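Side-chain contacts in beta-agarase D (Zobellia galactanivorans, PDB 4ASM), which cleaves the beta-1,4-linkages of agarose at random positions along the chain, as a family 16 glycoside hydrolase that retains the anomeric configuration: residues A[69-72]-A[78-81]; A[102-107]-A[112-117]; A[223-228]-A[233-238]; A[240-245]-A[251-256]. All blocks are in the same frame, centred on the assembly; numbering follows the deposited sequence.

Contact 1 of 4, residues A[69-72]-A[78-81]; sequences NNFE and KWMQ
Glu72 and Trp79 join the 69-72 loop to the edge of strand 77-79 through one backbone hydrogen bond, Trp79 N to Glu72 O at 2.8 Å, with an N-H...O angle of 160°. The same carbonyl oxygen lies over one face of the Trp79 indole, toward its rim, so Glu72 O accepts from the Trp79 backbone while lying over the indole. The six-membered end of the indole reaches Phe71. Its CZ3 comes to 3.7 Å from Phe71 CD2, the two ring planes standing almost perpendicular, and Phe71 O approaches the indole edge, 3.5 Å from Trp79 CE3. With CG anti to its own carbonyl carbon (chi1 -71°), the indole is swung under the loop. Glu72 and Lys78 run side by side, but their contact is made by the lysine methylenes, CG lying 3.9 Å from Glu72 OE2, and the charged ends stay apart. Indole NE1 gives its hydrogen to Val325 O in strand 320-326. A leucine at Trp79 would probably leave a gap beside Phe71, take the flat surface from under the Glu72 carbonyl, and leave Val325 O without its donor. Tyr60 meets the indole ring, and strand 112-125 pairs in parallel with strand 77-79.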
loop_
_atom_site.group_PDB
_atom_site.type_symbol
_atom_site.label_atom_id
_atom_site.label_comp_id
_atom_site.label_asym_id
_atom_site.label_seq_id
_atom_site.Cartn_x
_atom_site.Cartn_y
_atom_site.Cartn_z
ATOM N N ASN A 69 13.802 -0.739 13.828
ATOM C CA ASN A 69 13.072 0.503 13.742
ATOM C C ASN A 69 11.863 0.312 14.646
ATOM O O ASN A 69 10.972 -0.491 14.343
ATOM C CB ASN A 69 12.659 0.779 12.293
ATOM C CG ASN A 69 11.991 2.131 12.128
ATOM O OD1 ASN A 69 11.318 2.622 13.040
ATOM N ND2 ASN A 69 12.166 2.741 10.961
ATOM N N ASN A 70 11.833 1.045 15.762
ATOM C CA ASN A 70 10.830 0.808 16.793
ATOM C C ASN A 70 9.575 1.683 16.673
ATOM O O ASN A 70 8.778 1.765 17.613
ATOM C CB ASN A 70 11.464 0.887 18.189
ATOM C CG ASN A 70 12.460 -0.251 18.446
ATOM O OD1 ASN A 70 12.245 -1.395 18.035
ATOM N ND2 ASN A 70 13.548 0.064 19.133
ATOM N N PHE A 71 9.405 2.326 15.513
ATOM C CA PHE A 71 8.173 3.043 15.192
ATOM C C PHE A 71 6.997 2.105 15.342
ATOM O O PHE A 71 7.009 0.996 14.816
ATOM C CB PHE A 71 8.236 3.575 13.764
ATOM C CG PHE A 71 6.988 4.315 13.313
ATOM C CD1 PHE A 71 6.506 5.406 14.034
ATOM C CD2 PHE A 71 6.315 3.917 12.165
ATOM C CE1 PHE A 71 5.363 6.093 13.608
ATOM C CE2 PHE A 71 5.184 4.598 11.734
ATOM C CZ PHE A 71 4.708 5.681 12.462
ATOM N N GLU A 72 5.976 2.555 16.057
ATOM C CA GLU A 72 4.892 1.645 16.387
ATOM C C GLU A 72 3.635 1.827 15.558
ATOM O O GLU A 72 2.650 1.154 15.788
ATOM C CB GLU A 72 4.610 1.626 17.896
ATOM C CG GLU A 72 5.738 0.964 18.724
ATOM C CD GLU A 72 5.327 0.719 20.180
ATOM O OE1 GLU A 72 4.891 1.676 20.844
ATOM O OE2 GLU A 72 5.451 -0.442 20.650
ATOM N N LYS A 78 -0.827 0.643 17.387
ATOM C CA LYS A 78 0.369 0.066 18.024
ATOM C C LYS A 78 0.624 -1.298 17.409
ATOM O O LYS A 78 -0.100 -2.263 17.676
ATOM C CB LYS A 78 0.236 -0.043 19.537
ATOM C CG LYS A 78 1.586 -0.478 20.182
ATOM C CD LYS A 78 1.412 -1.198 21.502
ATOM C CE LYS A 78 0.902 -2.632 21.308
ATOM N NZ LYS A 78 0.977 -3.424 22.589
ATOM N N TRP A 79 1.660 -1.392 16.583
ATOM C CA TRP A 79 1.998 -2.675 16.001
ATOM C C TRP A 79 2.487 -3.645 17.072
ATOM O O TRP A 79 3.217 -3.260 18.000
ATOM C CB TRP A 79 3.015 -2.522 14.882
ATOM C CG TRP A 79 2.459 -1.880 13.663
ATOM C CD1 TRP A 79 1.235 -2.103 13.094
ATOM C CD2 TRP A 79 3.119 -0.927 12.851
ATOM N NE1 TRP A 79 1.089 -1.324 11.963
ATOM C CE2 TRP A 79 2.235 -0.592 11.790
ATOM C CE3 TRP A 79 4.382 -0.321 12.905
ATOM C CZ2 TRP A 79 2.577 0.332 10.805
ATOM C CZ3 TRP A 79 4.723 0.581 11.923
ATOM C CH2 TRP A 79 3.829 0.897 10.881
ATOM N N MET A 80 2.036 -4.888 16.955
ATOM C CA MET A 80 2.276 -5.907 17.967
ATOM C C MET A 80 2.742 -7.208 17.325
ATOM O O MET A 80 2.137 -7.709 16.364
ATOM C CB MET A 80 1.013 -6.152 18.794
ATOM C CG MET A 80 1.328 -6.795 20.138
ATOM S SD MET A 80 -0.119 -6.921 21.143
ATOM C CE MET A 80 0.545 -7.892 22.460
ATOM N N GLN A 81 3.821 -7.767 17.867
ATOM C CA GLN A 81 4.419 -8.968 17.300
ATOM C C GLN A 81 3.418 -10.108 17.197
ATOM O O GLN A 81 3.418 -10.844 16.205
ATOM C CB GLN A 81 5.637 -9.414 18.117
ATOM C CG GLN A 81 6.982 -8.837 17.640
ATOM C CD GLN A 81 7.045 -7.311 17.709
ATOM O OE1 GLN A 81 7.298 -6.736 18.766
ATOM N NE2 GLN A 81 6.788 -6.652 16.573
#

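Contact 2 of 4, residues A[102-107]-A[112-117]; sequences TKSFTG and PISRPE
Thr102 opens the pairing opposite Pro116, its CA against Arg115 O, while its hydroxyl shares a water with Ser114 OG, the water lying 2.7 Å from Thr102 OG1. Lys103 follows in a hydrogen-bonded pair with Arg115: Lys103 N donates to Arg115 O at 2.9 Å, and Arg115 N returns a bond to Lys103 O. The lysine chain is extended, and its ammonium goes to Thr77 O. Ser104 faces Ser114 on the hydroxyl-bearing side of the hairpin, where a second water sits 2.8 Å from Ser114 OG and makes a weak, longer bond to Ser104 OG. Phe105 turns to the other side and with Ile113 forms the main apolar contact. Its CG stands between the backbone N and the carbonyl carbon (chi1 57°), which lays the ring across the partner strand. Ile113 CG1 covers one face, 4.1 Å from the ring centroid, and Ile113 CD1 touches Phe105 CE2 at 3.7 Å. Arg115 CG meets the ring at its edge, 3.8 Å from Phe105 CE1. A serine in place of Phe105 is likely to open a gap beneath Ile113 and leave the aliphatic part of Arg115 less firmly placed. Gly107 CA then passes Ile113 CD1. Helix 329-333 lies against this apolar side: Phe105 packs on Ser329 and Ala332, and the Arg115 guanidinium donates to the carbonyls of Ala332 and Glu333, so this side of the antiparallel hairpin of strands 102-106 and 112-125 packs on the helix.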
loop_
_atom_site.group_PDB
_atom_site.type_symbol
_atom_site.label_atom_id
_atom_site.label_comp_id
_atom_site.label_asym_id
_atom_site.label_seq_id
_atom_site.Cartn_x
_atom_site.Cartn_y
_atom_site.Cartn_z
ATOM N N THR A 102 -5.475 3.722 25.264
ATOM C CA THR A 102 -5.582 4.842 24.332
ATOM C C THR A 102 -4.203 5.231 23.791
ATOM O O THR A 102 -3.156 4.850 24.352
ATOM C CB THR A 102 -6.218 6.093 25.007
ATOM O OG1 THR A 102 -5.371 6.526 26.073
ATOM C CG2 THR A 102 -7.589 5.770 25.561
ATOM N N LYS A 103 -4.187 5.978 22.692
ATOM C CA LYS A 103 -2.934 6.464 22.129
ATOM C C LYS A 103 -3.114 7.861 21.583
ATOM O O LYS A 103 -4.131 8.151 20.947
ATOM C CB LYS A 103 -2.378 5.525 21.038
ATOM C CG LYS A 103 -1.100 6.044 20.352
ATOM C CD LYS A 103 -0.374 4.951 19.600
ATOM C CE LYS A 103 0.912 5.450 18.942
ATOM N NZ LYS A 103 1.695 4.298 18.422
ATOM N N SER A 104 -2.100 8.695 21.823
ATOM C CA SER A 104 -2.055 10.075 21.365
ATOM C C SER A 104 -1.264 10.180 20.062
ATOM O O SER A 104 -0.272 9.462 19.837
ATOM C CB SER A 104 -1.414 10.942 22.451
ATOM O OG SER A 104 -1.131 12.237 21.964
ATOM N N PHE A 105 -1.710 11.083 19.194
ATOM C CA PHE A 105 -1.040 11.379 17.946
ATOM C C PHE A 105 -1.393 12.813 17.553
ATOM O O PHE A 105 -2.351 13.395 18.078
ATOM C CB PHE A 105 -1.461 10.402 16.831
ATOM C CG PHE A 105 -2.964 10.369 16.585
ATOM C CD1 PHE A 105 -3.799 9.578 17.356
ATOM C CD2 PHE A 105 -3.520 11.114 15.554
ATOM C CE1 PHE A 105 -5.185 9.565 17.125
ATOM C CE2 PHE A 105 -4.896 11.098 15.322
ATOM C CZ PHE A 105 -5.728 10.325 16.098
ATOM N N THR A 106 -0.619 13.359 16.630
ATOM C CA THR A 106 -0.828 14.732 16.179
ATOM C C THR A 106 -1.999 14.771 15.195
ATOM O O THR A 106 -1.976 14.105 14.145
ATOM C CB THR A 106 0.445 15.299 15.569
ATOM O OG1 THR A 106 1.461 15.243 16.580
ATOM C CG2 THR A 106 0.232 16.749 15.148
ATOM N N GLY A 107 -3.021 15.535 15.566
ATOM C CA GLY A 107 -4.207 15.694 14.735
ATOM C C GLY A 107 -4.077 16.788 13.686
ATOM O O GLY A 107 -3.011 17.411 13.522
ATOM N N PRO A 112 -2.040 17.555 19.925
ATOM C CA PRO A 112 -2.231 16.146 20.227
ATOM C C PRO A 112 -3.689 15.829 20.372
ATOM O O PRO A 112 -4.472 16.623 20.905
ATOM C CB PRO A 112 -1.553 15.982 21.592
ATOM C CG PRO A 112 -1.771 17.289 22.258
ATOM C CD PRO A 112 -1.652 18.304 21.145
ATOM N N ILE A 113 -4.075 14.666 19.881
ATOM C CA ILE A 113 -5.387 14.164 20.253
ATOM C C ILE A 113 -5.272 12.674 20.586
ATOM O O ILE A 113 -4.306 12.037 20.178
ATOM C CB ILE A 113 -6.448 14.400 19.137
ATOM C CG1 ILE A 113 -6.004 13.760 17.817
ATOM C CG2 ILE A 113 -6.707 15.911 18.938
ATOM C CD1 ILE A 113 -7.100 13.728 16.735
ATOM N N SER A 114 -6.249 12.143 21.309
ATOM C CA SER A 114 -6.236 10.733 21.738
ATOM C C SER A 114 -7.442 9.962 21.229
ATOM O O SER A 114 -8.561 10.485 21.152
ATOM C CB SER A 114 -6.195 10.630 23.268
ATOM O OG SER A 114 -4.956 11.094 23.787
ATOM N N ARG A 115 -7.202 8.702 20.878
ATOM C CA ARG A 115 -8.264 7.796 20.463
ATOM C C ARG A 115 -7.959 6.438 21.068
ATOM O O ARG A 115 -6.836 6.221 21.522
ATOM C CB ARG A 115 -8.329 7.699 18.929
ATOM C CG ARG A 115 -8.740 8.971 18.194
ATOM C CD ARG A 115 -10.185 9.317 18.452
ATOM N NE ARG A 115 -10.587 10.506 17.690
ATOM C CZ ARG A 115 -10.498 11.778 18.104
ATOM N NH1 ARG A 115 -9.983 12.099 19.287
ATOM N NH2 ARG A 115 -10.916 12.747 17.289
ATOM N N PRO A 116 -8.939 5.513 21.077
ATOM C CA PRO A 116 -8.628 4.141 21.480
ATOM C C PRO A 116 -7.472 3.564 20.678
ATOM O O PRO A 116 -7.390 3.741 19.457
ATOM C CB PRO A 116 -9.915 3.375 21.151
ATOM C CG PRO A 116 -11.007 4.406 21.275
ATOM C CD PRO A 116 -10.366 5.668 20.730
ATOM N N GLU A 117 -6.562 2.882 21.366
ATOM C CA GLU A 117 -5.410 2.287 20.698
ATOM C C GLU A 117 -5.805 1.038 19.932
ATOM O O GLU A 117 -6.525 0.191 20.435
ATOM C CB GLU A 117 -4.301 1.940 21.699
ATOM C CG GLU A 117 -3.091 1.310 21.035
ATOM C CD GLU A 117 -1.892 1.226 21.938
ATOM O OE1 GLU A 117 -1.363 2.285 22.334
ATOM O OE2 GLU A 117 -1.470 0.089 22.232
HETATM O O HOH W 1 -3.907 8.548 25.095
HETATM O O HOH W 2 -3.593 13.585 23.611
#

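Contact 3 of 4, residues A[223-228]-A[233-238]; sequences IGVNWV and LEYFVD
Glu234 O takes the shortest polar bond between the strands, from Asn226 N at 2.7 Å, with the donor lying in the carbonyl plane. The same two residues are joined again through their side chains: Asn226 ND2 donates to Glu234 OE1 at 2.9 Å, nearly straight at 163°. Asn226 CG stands opposite its own backbone N (chi1 -175°), which sets the amide beside the carboxylate. The amide gives this hydrogen within its own plane but meets the carboxylate from above, the two planes being 69° apart. Glu234 OE2 forms a salt bridge with Arg232, so each oxygen of this buried carboxylate has a polar mate and the group probably stays ionised. Val228 CG2 rests against OE2. Phe236 turns its edge toward Gly224 O, its CE1 3.7 Å from Asn226 CB. Across the sheet, Val225 CG2 lies 3.3 Å from Tyr235 CE2, with CG1 over the ring face. The phenol oxygen is hydrogen-bonded to Ser186 O. Trp227 CD1 touches Leu233 CD2 at 3.7 Å. Ile223 packs on Met164, Val225 on Ile163, and Trp227 and Leu233 on Ile161, all of strand 159-166. An antiparallel hairpin with apolar groups facing a second layer of strands is characteristic of the GH16 beta-jelly-roll sandwich.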
loop_
_atom_site.group_PDB
_atom_site.type_symbol
_atom_site.label_atom_id
_atom_site.label_comp_id
_atom_site.label_asym_id
_atom_site.label_seq_id
_atom_site.Cartn_x
_atom_site.Cartn_y
_atom_site.Cartn_z
ATOM N N ILE A 223 -4.011 -8.261 -6.307
ATOM C CA ILE A 223 -3.582 -6.876 -6.547
ATOM C C ILE A 223 -2.057 -6.848 -6.611
ATOM O O ILE A 223 -1.382 -7.479 -5.796
ATOM C CB ILE A 223 -4.176 -5.901 -5.499
ATOM C CG1 ILE A 223 -3.799 -4.441 -5.802
ATOM C CG2 ILE A 223 -3.803 -6.311 -4.077
ATOM C CD1 ILE A 223 -4.707 -3.450 -5.061
ATOM N N GLY A 224 -1.532 -6.098 -7.564
ATOM C CA GLY A 224 -0.081 -6.077 -7.760
ATOM C C GLY A 224 0.395 -4.799 -8.389
ATOM O O GLY A 224 -0.391 -4.053 -8.969
ATOM N N VAL A 225 1.688 -4.554 -8.251
ATOM C CA VAL A 225 2.352 -3.449 -8.921
ATOM C C VAL A 225 3.524 -3.952 -9.741
ATOM O O VAL A 225 4.317 -4.777 -9.259
ATOM C CB VAL A 225 2.802 -2.334 -7.931
ATOM C CG1 VAL A 225 3.397 -1.150 -8.666
ATOM C CG2 VAL A 225 1.650 -1.849 -7.172
ATOM N N ASN A 226 3.605 -3.466 -10.981
ATOM C CA ASN A 226 4.774 -3.696 -11.816
ATOM C C ASN A 226 5.614 -2.435 -11.732
ATOM O O ASN A 226 5.215 -1.363 -12.223
ATOM C CB ASN A 226 4.361 -4.019 -13.258
ATOM C CG ASN A 226 5.554 -4.390 -14.143
ATOM O OD1 ASN A 226 6.597 -4.832 -13.657
ATOM N ND2 ASN A 226 5.403 -4.178 -15.453
ATOM N N TRP A 227 6.743 -2.545 -11.026
ATOM C CA TRP A 227 7.680 -1.445 -10.871
ATOM C C TRP A 227 8.668 -1.574 -12.021
ATOM O O TRP A 227 9.580 -2.412 -12.012
ATOM C CB TRP A 227 8.338 -1.518 -9.491
ATOM C CG TRP A 227 9.337 -0.450 -9.208
ATOM C CD1 TRP A 227 9.586 0.686 -9.938
ATOM C CD2 TRP A 227 10.216 -0.405 -8.078
ATOM N NE1 TRP A 227 10.587 1.419 -9.335
ATOM C CE2 TRP A 227 10.991 0.763 -8.198
ATOM C CE3 TRP A 227 10.425 -1.251 -6.981
ATOM C CZ2 TRP A 227 11.959 1.108 -7.257
ATOM C CZ3 TRP A 227 11.380 -0.925 -6.072
ATOM C CH2 TRP A 227 12.134 0.252 -6.200
ATOM N N VAL A 228 8.417 -0.782 -13.055
ATOM C CA VAL A 228 9.054 -0.953 -14.352
ATOM C C VAL A 228 10.439 -0.320 -14.371
ATOM O O VAL A 228 11.403 -0.904 -14.909
ATOM C CB VAL A 228 8.165 -0.317 -15.461
ATOM C CG1 VAL A 228 8.856 -0.375 -16.834
ATOM C CG2 VAL A 228 6.857 -1.040 -15.516
ATOM N N LEU A 233 5.240 3.005 -12.844
ATOM C CA LEU A 233 4.522 1.995 -12.042
ATOM C C LEU A 233 3.249 1.609 -12.757
ATOM O O LEU A 233 2.572 2.478 -13.302
ATOM C CB LEU A 233 4.099 2.562 -10.687
ATOM C CG LEU A 233 5.151 3.195 -9.782
ATOM C CD1 LEU A 233 4.522 3.780 -8.504
ATOM C CD2 LEU A 233 6.262 2.186 -9.445
ATOM N N GLU A 234 2.904 0.320 -12.717
ATOM C CA GLU A 234 1.634 -0.144 -13.280
ATOM C C GLU A 234 0.909 -0.945 -12.213
ATOM O O GLU A 234 1.553 -1.742 -11.513
ATOM C CB GLU A 234 1.871 -1.040 -14.484
ATOM C CG GLU A 234 2.639 -0.384 -15.629
ATOM C CD GLU A 234 3.259 -1.380 -16.596
ATOM O OE1 GLU A 234 3.122 -2.606 -16.394
ATOM O OE2 GLU A 234 3.877 -0.910 -17.579
ATOM N N TYR A 235 -0.405 -0.730 -12.073
ATOM C CA TYR A 235 -1.213 -1.400 -11.053
ATOM C C TYR A 235 -2.204 -2.356 -11.691
ATOM O O TYR A 235 -2.713 -2.081 -12.779
ATOM C CB TYR A 235 -1.982 -0.373 -10.204
ATOM C CG TYR A 235 -1.101 0.501 -9.364
ATOM C CD1 TYR A 235 -0.473 1.616 -9.905
ATOM C CD2 TYR A 235 -0.873 0.190 -8.027
ATOM C CE1 TYR A 235 0.363 2.405 -9.122
ATOM C CE2 TYR A 235 -0.069 0.986 -7.234
ATOM C CZ TYR A 235 0.560 2.079 -7.793
ATOM O OH TYR A 235 1.399 2.860 -7.025
ATOM N N PHE A 236 -2.457 -3.471 -11.007
ATOM C CA PHE A 236 -3.305 -4.557 -11.521
ATOM C C PHE A 236 -4.230 -5.034 -10.424
ATOM O O PHE A 236 -3.801 -5.201 -9.278
ATOM C CB PHE A 236 -2.436 -5.742 -11.969
ATOM C CG PHE A 236 -1.440 -5.384 -13.024
ATOM C CD1 PHE A 236 -0.236 -4.764 -12.674
ATOM C CD2 PHE A 236 -1.693 -5.638 -14.364
ATOM C CE1 PHE A 236 0.695 -4.389 -13.646
ATOM C CE2 PHE A 236 -0.754 -5.260 -15.346
ATOM C CZ PHE A 236 0.436 -4.652 -14.975
ATOM N N VAL A 237 -5.504 -5.244 -10.774
ATOM C CA VAL A 237 -6.499 -5.807 -9.864
ATOM C C VAL A 237 -7.204 -6.922 -10.608
ATOM O O VAL A 237 -7.725 -6.718 -11.721
ATOM C CB VAL A 237 -7.526 -4.756 -9.392
ATOM C CG1 VAL A 237 -8.575 -5.417 -8.478
ATOM C CG2 VAL A 237 -6.819 -3.653 -8.630
ATOM N N ASP A 238 -7.191 -8.098 -9.995
ATOM C CA ASP A 238 -7.813 -9.291 -10.574
ATOM C C ASP A 238 -7.368 -9.550 -12.024
ATOM O O ASP A 238 -8.175 -9.888 -12.911
ATOM C CB ASP A 238 -9.336 -9.201 -10.436
ATOM C CG ASP A 238 -9.796 -9.355 -9.002
ATOM O OD1 ASP A 238 -9.031 -9.879 -8.173
ATOM O OD2 ASP A 238 -10.929 -8.925 -8.690
#

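Contact 4 of 4, residues A[240-245]-A[251-256]; sequences QMVRIL and QTRLAD
The Arg253 guanidinium and the Gln240 amide lie stacked, their planes only 11° apart, with Gln240 NE2 over one guanidinium face and Gln240 CD 3.6 Å from Arg253 NE. In its own plane Arg253 NE donates to Met241 O at 2.7 Å, almost in line with the carbonyl bond, so the group is held at its edge and over one face. An extended chain from CG to NE carries it there; NH1 donates to Gly257 O, and NH2 makes a weak bond to a water that also accepts from Met241 N. Ile244 and Gln251 run alongside each other, the isoleucine's CD1 lying 3.5 Å from Gln251 CD. On the other side of the strands Arg243 and Thr252 also run side by side, Thr252 CB 3.8 Å from Arg243 CG, and the guanidinium continues past the threonine to a salt bridge with Asp203. Ile244 N to Gln251 O (2.8 Å) and Gln251 N to Ile244 O (2.9 Å) hold the backbones in register, and Arg253 N bonds to Val242 O. Trp208 packs against Val242, Thr252 and Arg253. Strands 240-246 and 249-253 form an antiparallel hairpin; on its other edge strand 240-246 pairs with strand 232-237, where Val242 and Arg243 both face Tyr235 in a classic beta bulge.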
loop_
_atom_site.group_PDB
_atom_site.type_symbol
_atom_site.label_atom_id
_atom_site.label_comp_id
_atom_site.label_asym_id
_atom_site.label_seq_id
_atom_site.Cartn_x
_atom_site.Cartn_y
_atom_site.Cartn_z
ATOM N N GLN A 240 -6.268 -7.477 -14.287
ATOM C CA GLN A 240 -6.518 -6.397 -15.242
ATOM C C GLN A 240 -5.635 -5.215 -14.878
ATOM O O GLN A 240 -5.593 -4.830 -13.720
ATOM C CB GLN A 240 -7.991 -5.986 -15.161
ATOM C CG GLN A 240 -8.395 -4.876 -16.122
ATOM C CD GLN A 240 -9.795 -4.345 -15.835
ATOM O OE1 GLN A 240 -10.147 -3.973 -14.700
ATOM N NE2 GLN A 240 -10.594 -4.281 -16.884
ATOM N N MET A 241 -4.930 -4.646 -15.850
ATOM C CA MET A 241 -4.188 -3.420 -15.602
ATOM C C MET A 241 -5.195 -2.294 -15.353
ATOM O O MET A 241 -6.121 -2.108 -16.154
ATOM C CB MET A 241 -3.260 -3.059 -16.760
ATOM C CG MET A 241 -2.262 -2.020 -16.326
ATOM S SD MET A 241 -1.112 -1.523 -17.596
ATOM C CE MET A 241 -0.416 -3.066 -18.082
ATOM N N VAL A 242 -5.028 -1.559 -14.253
ATOM C CA VAL A 242 -6.003 -0.513 -13.907
ATOM C C VAL A 242 -5.424 0.899 -13.806
ATOM O O VAL A 242 -6.173 1.868 -13.781
ATOM C CB VAL A 242 -6.772 -0.842 -12.605
ATOM C CG1 VAL A 242 -7.641 -2.091 -12.794
ATOM C CG2 VAL A 242 -5.817 -1.004 -11.403
ATOM N N ARG A 243 -4.102 1.020 -13.730
ATOM C CA ARG A 243 -3.479 2.335 -13.594
ATOM C C ARG A 243 -2.007 2.299 -13.992
ATOM O O ARG A 243 -1.321 1.312 -13.749
ATOM C CB ARG A 243 -3.586 2.847 -12.150
ATOM C CG ARG A 243 -3.106 4.299 -11.987
ATOM C CD ARG A 243 -3.718 4.898 -10.770
ATOM N NE ARG A 243 -2.969 6.015 -10.194
ATOM C CZ ARG A 243 -3.359 7.291 -10.209
ATOM N NH1 ARG A 243 -4.475 7.667 -10.828
ATOM N NH2 ARG A 243 -2.639 8.208 -9.570
ATOM N N ILE A 244 -1.536 3.374 -14.619
ATOM C CA ILE A 244 -0.114 3.562 -14.878
ATOM C C ILE A 244 0.265 4.960 -14.406
ATOM O O ILE A 244 -0.456 5.933 -14.702
ATOM C CB ILE A 244 0.252 3.447 -16.377
ATOM C CG1 ILE A 244 -0.270 2.144 -16.983
ATOM C CG2 ILE A 244 1.782 3.517 -16.566
ATOM C CD1 ILE A 244 -0.015 2.028 -18.459
ATOM N N LEU A 245 1.380 5.067 -13.671
ATOM C CA LEU A 245 2.043 6.347 -13.416
ATOM C C LEU A 245 3.325 6.309 -14.207
ATOM O O LEU A 245 4.116 5.361 -14.093
ATOM C CB LEU A 245 2.380 6.548 -11.931
ATOM C CG LEU A 245 1.435 7.493 -11.202
ATOM C CD1 LEU A 245 0.104 6.798 -11.081
ATOM C CD2 LEU A 245 1.945 7.907 -9.855
ATOM N N GLN A 251 -2.503 7.205 -16.363
ATOM C CA GLN A 251 -3.686 6.657 -17.030
ATOM C C GLN A 251 -4.368 5.737 -16.043
ATOM O O GLN A 251 -3.694 5.013 -15.301
ATOM C CB GLN A 251 -3.358 5.957 -18.353
ATOM C CG GLN A 251 -2.795 4.565 -18.273
ATOM C CD GLN A 251 -2.673 3.961 -19.667
ATOM O OE1 GLN A 251 -3.290 2.938 -19.998
ATOM N NE2 GLN A 251 -1.879 4.600 -20.488
ATOM N N THR A 252 -5.688 5.821 -15.964
ATOM C CA THR A 252 -6.413 4.944 -15.038
ATOM C C THR A 252 -7.746 4.494 -15.599
ATOM O O THR A 252 -8.374 5.202 -16.401
ATOM C CB THR A 252 -6.350 5.399 -13.520
ATOM O OG1 THR A 252 -7.553 5.143 -12.767
ATOM C CG2 THR A 252 -5.767 6.761 -13.346
ATOM N N ARG A 253 -8.104 3.257 -15.266
ATOM C CA ARG A 253 -9.403 2.729 -15.682
ATOM C C ARG A 253 -10.471 3.325 -14.814
ATOM O O ARG A 253 -10.449 3.183 -13.593
ATOM C CB ARG A 253 -9.434 1.210 -15.573
ATOM C CG ARG A 253 -8.760 0.537 -16.715
ATOM C CD ARG A 253 -9.202 -0.927 -16.797
ATOM N NE ARG A 253 -8.300 -1.667 -17.657
ATOM C CZ ARG A 253 -8.498 -1.892 -18.943
ATOM N NH1 ARG A 253 -9.584 -1.426 -19.546
ATOM N NH2 ARG A 253 -7.607 -2.604 -19.622
ATOM N N LEU A 254 -11.414 3.996 -15.478
ATOM C CA LEU A 254 -12.581 4.569 -14.848
ATOM C C LEU A 254 -13.532 3.477 -14.368
ATOM O O LEU A 254 -13.323 2.285 -14.594
ATOM C CB LEU A 254 -13.284 5.476 -15.870
ATOM C CG LEU A 254 -12.397 6.640 -16.355
ATOM C CD1 LEU A 254 -13.156 7.444 -17.438
ATOM C CD2 LEU A 254 -11.924 7.523 -15.186
ATOM N N ALA A 255 -14.595 3.905 -13.711
ATOM C CA ALA A 255 -15.539 2.962 -13.101
ATOM C C ALA A 255 -16.126 1.957 -14.098
ATOM O O ALA A 255 -16.411 0.798 -13.733
ATOM C CB ALA A 255 -16.641 3.711 -12.406
ATOM N N ASP A 256 -16.305 2.404 -15.339
ATOM C CA ASP A 256 -16.844 1.534 -16.388
ATOM C C ASP A 256 -15.777 0.737 -17.131
ATOM O O ASP A 256 -16.090 0.040 -18.097
ATOM C CB ASP A 256 -17.720 2.319 -17.371
ATOM C CG ASP A 256 -16.921 3.217 -18.296
ATOM O OD1 ASP A 256 -15.704 3.416 -18.082
ATOM O OD2 ASP A 256 -17.520 3.766 -19.268
HETATM O O HOH W 3 -5.585 -5.057 -18.691
#

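In the fold
Contacts 1 and 2 form one group and contacts 3 and 4 another, on opposite sides of the chain's centre, with the centres of contacts 1 and 3 about 28 Å apart. In the first group, strands 77-79 and 112-125 are neighbours, and Glu72 CB lies 4.0 Å from Lys103 NZ. In the second, strands 232-237 and 240-246 pair directly, Tyr235 O lying 2.8 Å from Val242 N. The side chains of Tyr235 and Glu160, the likely nucleophile, are about 9 Å apart; Glu165, the likely proton donor, is about 8 Å from Ile223 and 11 Å from Arg243, side chain to side chain. Segment 78-81 holds Met80 and Gln81, probable substrate-binding residues, and the Trp79 side chain lies about 4 Å from that of Glu326, also a probable substrate-binding residue.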